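Local structure of carboxylesterase (Uncultured bacterium, 5GMX) at residues Ile10-Pro13 with Glu14-Lys17; Ala24-Asp28 with Gly29-Gly33; Ala143-Ala146 with Ala147-Pro150; Asp200-Ile203 with Gly204-Ser208; Leu239-Ala242 with Met243-Pro247. The protein hydrolyses carboxylic esters as a family VIII carboxylesterase and also shows hydrolytic activity toward oxyimino cephalosporins. All blocks are in the same frame, centred on the assembly; numbering follows the deposited sequence.

The five contacts are all local, each lying where a helix or strand meets a turn. Interaction 1 is a surface contact that leads into helix 16-27, and interaction 2 closes the same helix; interactions 2 to 5 are partly buried. Interactions 2, 3 and 5 are helix ends: interaction 2 is a Schellman motif beside charged side chains, interaction 3 has carbonyls taken up by a lysine, and interaction 5 adds aromatic packing and bridging water. Interaction 4, leaving strand 201-202, is the odd one, with apolar packing across it and no backbone bond. Interactions 3 and 5 lie on the same side of the molecule, and 5 alone reaches the ligand pocket, through Met243.

Interaction 1. Residues Ile10-Pro13 with Glu14-Lys17; sequences ICAP and EFTK
Ala12 and Pro13 are tied to Phe15 and Thr16 by hydrogen bonds that bend the chain out of strand 10-11 and into helix 16-27. Phe15 N donates to Ala12 O at 2.8 Å, and Thr16 N to Pro13 O at 3.0 Å, closing two overlapping four-residue turns, Ala12-Phe15 and Pro13-Thr16. Pro13 O also accepts from the Thr16 hydroxyl: Thr16 OG1 lies 2.5 Å from Pro13 O, a short bond made in the carbonyl plane on a lone pair, whereas Thr16 N comes from above that plane. With chi1 at -57°, the hydroxyl sits beside its own backbone N, and both donors grip the same oxygen.

The apolar contacts are fewer. Ala12 CB meets the edge of the Phe15 ring, near its plane, 4.2 Å from Phe15 CD2. Cys11 SG comes alongside Phe15 CB at 4.1 Å. Apart from these stands a polar sulfur-to-oxygen approach, Cys11 SG to Phe15 O at 3.4 Å.

Glu14 adds van der Waals packing without a hydrogen bond. Its CG stands between the backbone N and the carbonyl carbon (chi1 60°), and a bend at chi2 folds the carboxylate back over the preceding residues. Glu14 OE1 ends 3.6 Å from Ala12 CB, while Glu14 OE2 lies 3.7 Å from Pro13 CD, by the proline ring.

Ala12 pairs with Val45 through the backbone, while Cys11 packs on Val46 and Leu48, all of strand 43-51. Phe15 turns inward against that strand and against Leu38 and Ile40 of strand 33-40, seating the start of helix 16-27 on the large antiparallel sheet.

Interaction 2. Residues Ala24-Asp28 with Gly29-Gly33; sequences ANFKD and GKEVG
Phe26 lies across Glu31 where helix 16-27 ends in a Schellman motif. Glu31 CB is set over one face of the ring, displaced toward its rim, and makes a CH-pi contact 4.0 Å from the Phe26 ring centroid. The two side chains run at a slant to each other, with ring and carboxylate planes 28° apart. At the ring edge, in its plane, Val32 O approaches Phe26 CE1 at 3.8 Å.

The turn that brings Glu31 back over the ring is closed by two backbone bonds: Gly29 N to Phe26 O at 3.0 Å, and a weak one from Lys30 N to Asn25 O. Gly29, with phi at 71°, supplies the left-handed residue of the motif.

Glu31 CG packs on Asn25 CB at 3.9 Å, and the bend at chi2 turns the carboxylate on from there, away from Asn25 CB. The acid end has its strongest partner in Arg375 of helix 374-385, which forms a salt bridge with OE1, and Asp28 does likewise with Arg378, so both carboxylates bind the helix end to that neighbour. One water bridges the Asn25 and Glu31 side chains, accepting from Asn25 ND2 at 3.1 Å and donating to Glu31 OE2.

Interaction 3. Residues Ala143-Ala146 with Ala147-Pro150; sequences AMLA and AQWP
Leu145 and Gln148 lie side by side and point the same way at the C-terminal end of helix 138-146. The leucine branch that touches is CD2, 4.1 Å from Gln148 OE1. Two different first torsions bring the chains together: in Leu145, chi1 of -70° sets CG beside the backbone N, whereas Gln148 has its CG opposite the backbone N (chi1 -173°) and runs on extended. The aliphatic part of the glutamine thus starts close to the helix end, with Gln148 CB 3.4 Å from Leu145 O, and its amide is carried alongside the leucine to the loop at Gly125 and Arg127.

That amide is held at both ends. Gln148 OE1 accepts from the backbone N of Arg127 and NE2 donates to the carbonyl of Gly125, which together fix how the flat group is rotated.

The backbone of the last turn tightens from i-4 to i-3 bonding. Ala147 N donates to Ala143 O at 3.2 Å and weakly to Met144 O as well; Gln148 N then binds Leu145 O at 3.1 Å, three residues back.

The chemistry is that of a helix end with carbonyls left beyond the helical pattern. Lys108 NZ takes up two of them, Ala146 O and Gln148 O, and its positive charge near the C-terminal end of the helix is probably favourable.

Interaction 4. Residues Asp200-Ile203 with Gly204-Ser208; sequences DYYI and GLPAS
Tyr202 presents one ring face to Leu205 where strand 201-202, at the edge of the small three-stranded antiparallel sheet of this beta-lactamase-type fold, runs out into a loop. Leu205 CD1 sits over that face, toward its rim, in a CH-pi contact 3.7 Å from the Tyr202 ring centroid. The approach is close: the same methyl is 3.4 Å from Tyr202 CG. In the leucine, chi1 near 180° swings the branched end away from the backbone N and back toward the strand.

Gly204 makes the bend between ring and leucine possible; at phi 91° and psi 96° a side chain would be jammed against Ile203 O, and this course of the backbone brings Leu205 round to the tyrosine. Elsewhere, Ile203 packs on Thr73 of helix 72-86, Leu205 settles against Leu66 and Val213, and Tyr202 pairs with Gln269 through the backbone.

The phenol is touched by two successive loop residues, and its hydroxyl has weak hydrogen bonds with Arg212 and with Asn199 O. The second of those residues, Pro206, follows at about a right angle to the tyrosine, and Pro206 CD approaches Tyr202 CD2 at 3.6 Å.

Interaction 5. Residues Leu239-Ala242 with Met243-Pro247; sequences LYCA and MAHPP
Tyr240 carries Ala244 CB over one face of its ring and turns an edge toward His245, at the C-terminus of helix 237-244 in the beta-lactamase-like fold, beside the ligand pocket. The methyl, offset toward the rim, makes a CH-pi contact 3.9 Å from the Tyr240 ring centroid. The His245 ring offers its face to the tyrosine edge in an offset edge-to-face pair, with planes 78° apart and Tyr240 CE2 3.7 Å from His245 NE2. Cys241 SG comes to the imidazole obliquely, 4.0 Å from His245 ND1, and that nitrogen is hydrogen-bonded to Pro126 O, which would help set the ring's rotation.

The Leu239 and Met243 side chains slant across each other, with Leu239 CD1 3.7 Å from Met243 CG. Met243, a selenomethionine here, bends at chi2 and chi3, and its side chain touches the bound phenylmethanesulfonic acid, so the helix end contributes Met243 to the ligand pocket.

In the last turn the bonds from Met243 N and Ala244 N are all weak; His245 N binds Cys241 O at 3.3 Å. A cis peptide before Pro246 then redirects the chain, and a water donates to Pro246 O at 2.8 Å and to Ala242 O at 2.9 Å.

Interaction 1. Residues Ile10-Pro13 with Glu14-Lys17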
# COMPACT_ATOMS: atom_id res chain seq x y z
N ILE A 10 -17.90 15.31 3.91
CA ILE A 10 -19.06 14.86 4.67
C ILE A 10 -18.60 13.99 5.83
O ILE A 10 -17.71 13.16 5.69
CB ILE A 10 -20.06 14.07 3.76
CG1 ILE A 10 -20.55 14.97 2.60
CG2 ILE A 10 -21.25 13.55 4.57
CD1 ILE A 10 -21.33 14.25 1.50
N CYS A 11 -19.27 14.15 6.96
CA CYS A 11 -18.91 13.44 8.18
C CYS A 11 -20.16 13.13 8.98
O CYS A 11 -20.87 14.05 9.40
CB CYS A 11 -17.94 14.29 9.02
SG CYS A 11 -17.31 13.48 10.50
N ALA A 12 -20.43 11.85 9.18
CA ALA A 12 -21.58 11.44 9.99
C ALA A 12 -21.47 12.03 11.39
O ALA A 12 -20.38 12.07 11.95
CB ALA A 12 -21.70 9.92 10.04
N PRO A 13 -22.61 12.48 11.95
CA PRO A 13 -22.67 13.13 13.27
C PRO A 13 -21.86 12.41 14.34
O PRO A 13 -21.02 13.03 15.00
CB PRO A 13 -24.17 13.08 13.59
CG PRO A 13 -24.82 13.19 12.25
CD PRO A 13 -23.92 12.45 11.29
N GLU A 14 -22.07 11.11 14.48
CA GLU A 14 -21.40 10.34 15.53
C GLU A 14 -19.88 10.32 15.37
O GLU A 14 -19.17 9.92 16.29
CB GLU A 14 -21.93 8.90 15.55
CG GLU A 14 -21.72 8.13 14.25
CD GLU A 14 -22.83 8.32 13.23
OE1 GLU A 14 -22.98 7.43 12.35
OE2 GLU A 14 -23.54 9.35 13.28
N PHE A 15 -19.37 10.79 14.24
CA PHE A 15 -17.93 10.79 14.03
C PHE A 15 -17.34 12.19 13.99
O PHE A 15 -16.23 12.38 13.48
CB PHE A 15 -17.57 10.04 12.74
CG PHE A 15 -17.70 8.56 12.86
CD1 PHE A 15 -16.74 7.83 13.53
CD2 PHE A 15 -18.79 7.90 12.34
CE1 PHE A 15 -16.85 6.46 13.67
CE2 PHE A 15 -18.91 6.52 12.47
CZ PHE A 15 -17.95 5.81 13.14
N THR A 16 -18.06 13.15 14.56
CA THR A 16 -17.63 14.55 14.58
C THR A 16 -16.23 14.75 15.15
O THR A 16 -15.46 15.57 14.64
CB THR A 16 -18.61 15.43 15.41
OG1 THR A 16 -19.93 15.30 14.87
CG2 THR A 16 -18.20 16.90 15.40
N LYS A 17 -15.89 13.98 16.18
CA LYS A 17 -14.56 14.06 16.78
C LYS A 17 -13.47 13.83 15.74
O LYS A 17 -12.46 14.55 15.70
CB LYS A 17 -14.43 13.06 17.94
CG LYS A 17 -15.32 13.42 19.13
CD LYS A 17 -15.28 12.35 20.23
CE LYS A 17 -16.57 12.37 21.05
NZ LYS A 17 -16.82 13.66 21.76

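Interaction 2. Residues Ala24-Asp28 with Gly29-Gly33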
# COMPACT_ATOMS: atom_id res chain seq x y z
N ALA A 24 -7.72 19.64 13.28
CA ALA A 24 -6.70 20.01 14.25
C ALA A 24 -5.31 19.89 13.62
O ALA A 24 -4.46 20.74 13.87
CB ALA A 24 -6.80 19.14 15.49
N ASN A 25 -5.11 18.88 12.77
CA ASN A 25 -3.78 18.67 12.20
C ASN A 25 -3.37 19.84 11.31
O ASN A 25 -2.18 20.09 11.10
CB ASN A 25 -3.71 17.37 11.41
CG ASN A 25 -3.61 16.16 12.30
OD1 ASN A 25 -3.04 16.22 13.39
ND2 ASN A 25 -4.19 15.05 11.86
N PHE A 26 -4.35 20.57 10.79
CA PHE A 26 -4.08 21.75 9.98
C PHE A 26 -3.73 22.94 10.86
O PHE A 26 -2.84 23.73 10.53
CB PHE A 26 -5.28 22.09 9.11
CG PHE A 26 -5.48 21.16 7.94
CD1 PHE A 26 -4.91 21.43 6.71
CD2 PHE A 26 -6.25 20.01 8.08
CE1 PHE A 26 -5.11 20.58 5.64
CE2 PHE A 26 -6.45 19.16 7.02
CZ PHE A 26 -5.88 19.44 5.79
N LYS A 27 -4.43 23.07 11.99
CA LYS A 27 -4.29 24.24 12.84
C LYS A 27 -2.89 24.31 13.43
O LYS A 27 -2.37 25.40 13.67
CB LYS A 27 -5.34 24.23 13.96
CG LYS A 27 -6.71 24.66 13.49
CD LYS A 27 -7.80 24.17 14.44
CE LYS A 27 -9.18 24.34 13.80
NZ LYS A 27 -10.29 23.92 14.70
N ASP A 28 -2.28 23.14 13.63
CA ASP A 28 -0.95 23.05 14.21
C ASP A 28 0.15 23.21 13.16
O ASP A 28 1.33 23.02 13.45
CB ASP A 28 -0.79 21.70 14.92
CG ASP A 28 -1.90 21.43 15.92
OD1 ASP A 28 -2.94 22.14 15.87
OD2 ASP A 28 -1.75 20.52 16.77
N GLY A 29 -0.24 23.56 11.94
CA GLY A 29 0.70 23.78 10.85
C GLY A 29 1.36 22.51 10.31
O GLY A 29 2.30 22.60 9.52
N LYS A 30 0.87 21.35 10.73
CA LYS A 30 1.46 20.07 10.32
C LYS A 30 1.03 19.56 8.94
O LYS A 30 1.48 18.49 8.51
CB LYS A 30 1.14 18.99 11.37
CG LYS A 30 1.90 19.13 12.68
CD LYS A 30 1.72 17.88 13.53
CE LYS A 30 2.77 17.79 14.63
NZ LYS A 30 2.78 16.44 15.28
N GLU A 31 0.19 20.31 8.24
CA GLU A 31 -0.34 19.84 6.97
C GLU A 31 -0.24 20.93 5.91
O GLU A 31 -0.25 22.12 6.22
CB GLU A 31 -1.81 19.43 7.11
CG GLU A 31 -2.10 18.16 7.93
CD GLU A 31 -1.87 16.85 7.19
OE1 GLU A 31 -1.06 16.81 6.24
OE2 GLU A 31 -2.54 15.86 7.57
N VAL A 32 -0.16 20.52 4.65
CA VAL A 32 -0.39 21.45 3.57
C VAL A 32 -1.73 21.08 2.94
O VAL A 32 -2.69 21.85 3.01
CB VAL A 32 0.73 21.44 2.53
CG1 VAL A 32 0.35 22.33 1.36
CG2 VAL A 32 2.02 21.91 3.17
N GLY A 33 -1.79 19.88 2.37
CA GLY A 33 -3.04 19.33 1.87
C GLY A 33 -3.21 17.89 2.34
O GLY A 33 -2.23 17.17 2.51
O HOH W 1 -5.26 15.81 9.05

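Interaction 3. Residues Ala143-Ala146 with Ala147-Pro150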
# COMPACT_ATOMS: atom_id res chain seq x y z
N ALA A 143 12.54 -10.09 -14.93
CA ALA A 143 13.52 -11.09 -15.40
C ALA A 143 14.78 -11.00 -14.56
O ALA A 143 15.31 -12.01 -14.12
CB ALA A 143 13.84 -10.89 -16.88
N MSE A 144 15.26 -9.77 -14.35
CA MSE A 144 16.40 -9.56 -13.48
C MSE A 144 16.21 -10.10 -12.06
O MSE A 144 17.10 -10.78 -11.52
CB MSE A 144 16.72 -8.07 -13.42
CG MSE A 144 17.67 -7.68 -12.30
SE MSE A 144 17.96 -5.75 -12.36
CE MSE A 144 18.51 -5.59 -14.24
N LEU A 145 15.07 -9.81 -11.44
CA LEU A 145 14.81 -10.29 -10.08
C LEU A 145 14.72 -11.81 -10.01
O LEU A 145 15.22 -12.41 -9.06
CB LEU A 145 13.54 -9.67 -9.50
CG LEU A 145 13.68 -8.18 -9.20
CD1 LEU A 145 12.36 -7.59 -8.75
CD2 LEU A 145 14.78 -7.96 -8.16
N ALA A 146 14.07 -12.44 -10.99
CA ALA A 146 13.97 -13.91 -10.98
C ALA A 146 15.34 -14.57 -11.06
O ALA A 146 15.55 -15.66 -10.53
CB ALA A 146 13.08 -14.39 -12.13
N ALA A 147 16.29 -13.90 -11.70
CA ALA A 147 17.62 -14.48 -11.91
C ALA A 147 18.55 -14.24 -10.71
O ALA A 147 19.66 -14.76 -10.66
CB ALA A 147 18.23 -13.92 -13.18
N GLN A 148 18.09 -13.47 -9.73
CA GLN A 148 18.95 -12.97 -8.67
C GLN A 148 19.15 -13.94 -7.51
O GLN A 148 18.22 -14.61 -7.06
CB GLN A 148 18.38 -11.66 -8.14
CG GLN A 148 19.24 -10.94 -7.15
CD GLN A 148 18.79 -9.51 -6.95
OE1 GLN A 148 18.79 -8.72 -7.89
NE2 GLN A 148 18.41 -9.18 -5.72
N TRP A 149 20.39 -13.99 -7.03
CA TRP A 149 20.76 -14.75 -5.84
C TRP A 149 20.36 -13.99 -4.58
O TRP A 149 20.72 -12.82 -4.42
CB TRP A 149 22.28 -15.02 -5.86
CG TRP A 149 22.81 -15.77 -4.69
CD1 TRP A 149 23.49 -15.26 -3.62
CD2 TRP A 149 22.68 -17.18 -4.45
NE1 TRP A 149 23.80 -16.26 -2.73
CE2 TRP A 149 23.32 -17.45 -3.22
CE3 TRP A 149 22.10 -18.23 -5.16
CZ2 TRP A 149 23.38 -18.74 -2.68
CZ3 TRP A 149 22.16 -19.51 -4.62
CH2 TRP A 149 22.80 -19.75 -3.40
N PRO A 150 19.61 -14.64 -3.68
CA PRO A 150 19.11 -14.01 -2.45
C PRO A 150 20.23 -13.54 -1.51
O PRO A 150 21.29 -14.17 -1.45
CB PRO A 150 18.29 -15.12 -1.79
CG PRO A 150 17.95 -16.05 -2.90
CD PRO A 150 19.11 -16.02 -3.82

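Interaction 4. Residues Asp200-Ile203 with Gly204-Ser208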
# COMPACT_ATOMS: atom_id res chain seq x y z
N ASP A 200 -10.45 6.71 -7.43
CA ASP A 200 -9.74 7.33 -6.32
C ASP A 200 -8.46 6.56 -5.91
O ASP A 200 -7.83 6.90 -4.90
CB ASP A 200 -10.66 7.48 -5.10
CG ASP A 200 -11.59 8.69 -5.21
OD1 ASP A 200 -11.19 9.74 -5.78
OD2 ASP A 200 -12.73 8.61 -4.69
N TYR A 201 -8.09 5.54 -6.68
CA TYR A 201 -6.79 4.89 -6.50
C TYR A 201 -6.32 4.21 -7.78
O TYR A 201 -7.00 3.33 -8.32
CB TYR A 201 -6.82 3.87 -5.35
CG TYR A 201 -5.44 3.63 -4.77
CD1 TYR A 201 -4.53 2.79 -5.39
CD2 TYR A 201 -5.05 4.27 -3.61
CE1 TYR A 201 -3.26 2.59 -4.87
CE2 TYR A 201 -3.78 4.08 -3.08
CZ TYR A 201 -2.89 3.24 -3.71
OH TYR A 201 -1.63 3.06 -3.15
N TYR A 202 -5.13 4.60 -8.24
CA TYR A 202 -4.57 4.10 -9.48
C TYR A 202 -3.16 3.53 -9.28
O TYR A 202 -2.35 4.09 -8.54
CB TYR A 202 -4.48 5.21 -10.54
CG TYR A 202 -5.79 5.88 -10.90
CD1 TYR A 202 -6.34 6.87 -10.08
CD2 TYR A 202 -6.47 5.55 -12.07
CE1 TYR A 202 -7.54 7.48 -10.42
CE2 TYR A 202 -7.65 6.17 -12.41
CZ TYR A 202 -8.18 7.13 -11.59
OH TYR A 202 -9.37 7.76 -11.92
N ILE A 203 -2.87 2.43 -9.97
CA ILE A 203 -1.50 1.98 -10.12
C ILE A 203 -1.20 2.05 -11.61
O ILE A 203 -1.66 1.22 -12.38
CB ILE A 203 -1.28 0.56 -9.58
CG1 ILE A 203 -1.69 0.49 -8.10
CG2 ILE A 203 0.18 0.13 -9.76
CD1 ILE A 203 -1.78 -0.91 -7.55
N GLY A 204 -0.45 3.08 -12.00
CA GLY A 204 -0.35 3.45 -13.40
C GLY A 204 -1.46 4.46 -13.67
O GLY A 204 -2.61 4.08 -13.90
N LEU A 205 -1.13 5.74 -13.61
CA LEU A 205 -2.14 6.78 -13.74
C LEU A 205 -2.34 7.19 -15.21
O LEU A 205 -1.40 7.66 -15.86
CB LEU A 205 -1.75 8.00 -12.90
CG LEU A 205 -2.82 9.09 -12.83
CD1 LEU A 205 -4.00 8.62 -11.98
CD2 LEU A 205 -2.23 10.37 -12.29
N PRO A 206 -3.57 7.02 -15.73
CA PRO A 206 -3.89 7.46 -17.10
C PRO A 206 -3.65 8.96 -17.29
O PRO A 206 -3.93 9.73 -16.37
CB PRO A 206 -5.39 7.14 -17.24
CG PRO A 206 -5.66 6.09 -16.20
CD PRO A 206 -4.73 6.42 -15.05
N ALA A 207 -3.16 9.38 -18.45
CA ALA A 207 -2.89 10.81 -18.70
C ALA A 207 -4.11 11.69 -18.40
O ALA A 207 -3.98 12.78 -17.82
CB ALA A 207 -2.43 11.02 -20.13
N SER A 208 -5.30 11.21 -18.76
CA SER A 208 -6.54 11.97 -18.55
C SER A 208 -6.81 12.34 -17.08
O SER A 208 -7.58 13.26 -16.81
CB SER A 208 -7.73 11.17 -19.10
OG SER A 208 -7.85 9.90 -18.49

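Interaction 5. Residues Leu239-Ala242 with Met243-Pro247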
# COMPACT_ATOMS: atom_id res chain seq x y z
N LEU A 239 20.22 -4.24 2.74
CA LEU A 239 19.76 -2.89 3.08
C LEU A 239 20.23 -1.89 2.03
O LEU A 239 19.46 -1.04 1.56
CB LEU A 239 20.26 -2.50 4.47
CG LEU A 239 20.09 -1.03 4.88
CD1 LEU A 239 18.63 -0.60 4.83
CD2 LEU A 239 20.70 -0.79 6.27
N TYR A 240 21.49 -2.03 1.65
CA TYR A 240 22.08 -1.14 0.66
C TYR A 240 21.37 -1.23 -0.69
O TYR A 240 21.07 -0.20 -1.30
CB TYR A 240 23.57 -1.43 0.49
CG TYR A 240 24.18 -0.60 -0.61
CD1 TYR A 240 24.50 0.74 -0.40
CD2 TYR A 240 24.39 -1.14 -1.87
CE1 TYR A 240 25.04 1.51 -1.42
CE2 TYR A 240 24.93 -0.38 -2.89
CZ TYR A 240 25.25 0.94 -2.66
OH TYR A 240 25.78 1.67 -3.70
N CYS A 241 21.10 -2.44 -1.16
CA CYS A 241 20.45 -2.59 -2.45
C CYS A 241 18.99 -2.12 -2.39
O CYS A 241 18.48 -1.53 -3.35
CB CYS A 241 20.51 -4.04 -2.92
SG CYS A 241 22.19 -4.57 -3.45
N ALA A 242 18.33 -2.37 -1.27
CA ALA A 242 16.96 -1.92 -1.10
C ALA A 242 16.85 -0.39 -1.02
O ALA A 242 15.81 0.18 -1.37
CB ALA A 242 16.36 -2.55 0.14
N MSE A 243 17.93 0.28 -0.59
CA MSE A 243 17.89 1.74 -0.41
C MSE A 243 18.62 2.55 -1.48
O MSE A 243 18.44 3.77 -1.55
CB MSE A 243 18.47 2.11 0.96
CG MSE A 243 17.60 1.71 2.15
SE MSE A 243 15.77 2.40 2.10
CE MSE A 243 14.82 0.71 2.00
N ALA A 244 19.44 1.91 -2.30
CA ALA A 244 20.27 2.67 -3.23
C ALA A 244 19.99 2.34 -4.68
O ALA A 244 20.45 3.05 -5.58
CB ALA A 244 21.74 2.43 -2.92
N HIS A 245 19.24 1.27 -4.92
CA HIS A 245 19.00 0.79 -6.28
C HIS A 245 17.50 0.71 -6.64
O HIS A 245 16.92 -0.38 -6.64
CB HIS A 245 19.63 -0.60 -6.48
CG HIS A 245 21.12 -0.62 -6.38
ND1 HIS A 245 21.85 -1.79 -6.33
CD2 HIS A 245 22.02 0.39 -6.31
CE1 HIS A 245 23.13 -1.50 -6.23
NE2 HIS A 245 23.27 -0.19 -6.22
N PRO A 246 16.88 1.85 -6.97
CA PRO A 246 17.42 3.21 -6.95
C PRO A 246 17.01 3.92 -5.66
O PRO A 246 16.17 3.40 -4.93
CB PRO A 246 16.76 3.85 -8.17
CG PRO A 246 15.37 3.22 -8.16
CD PRO A 246 15.51 1.84 -7.52
N PRO A 247 17.62 5.07 -5.37
CA PRO A 247 17.11 5.79 -4.20
C PRO A 247 15.85 6.60 -4.55
O PRO A 247 15.86 7.34 -5.53
CB PRO A 247 18.27 6.71 -3.81
CG PRO A 247 19.18 6.77 -5.01
CD PRO A 247 18.72 5.78 -6.04
O HOH W 2 15.27 -0.94 -4.10
O HOH W 3 15.14 2.86 -2.40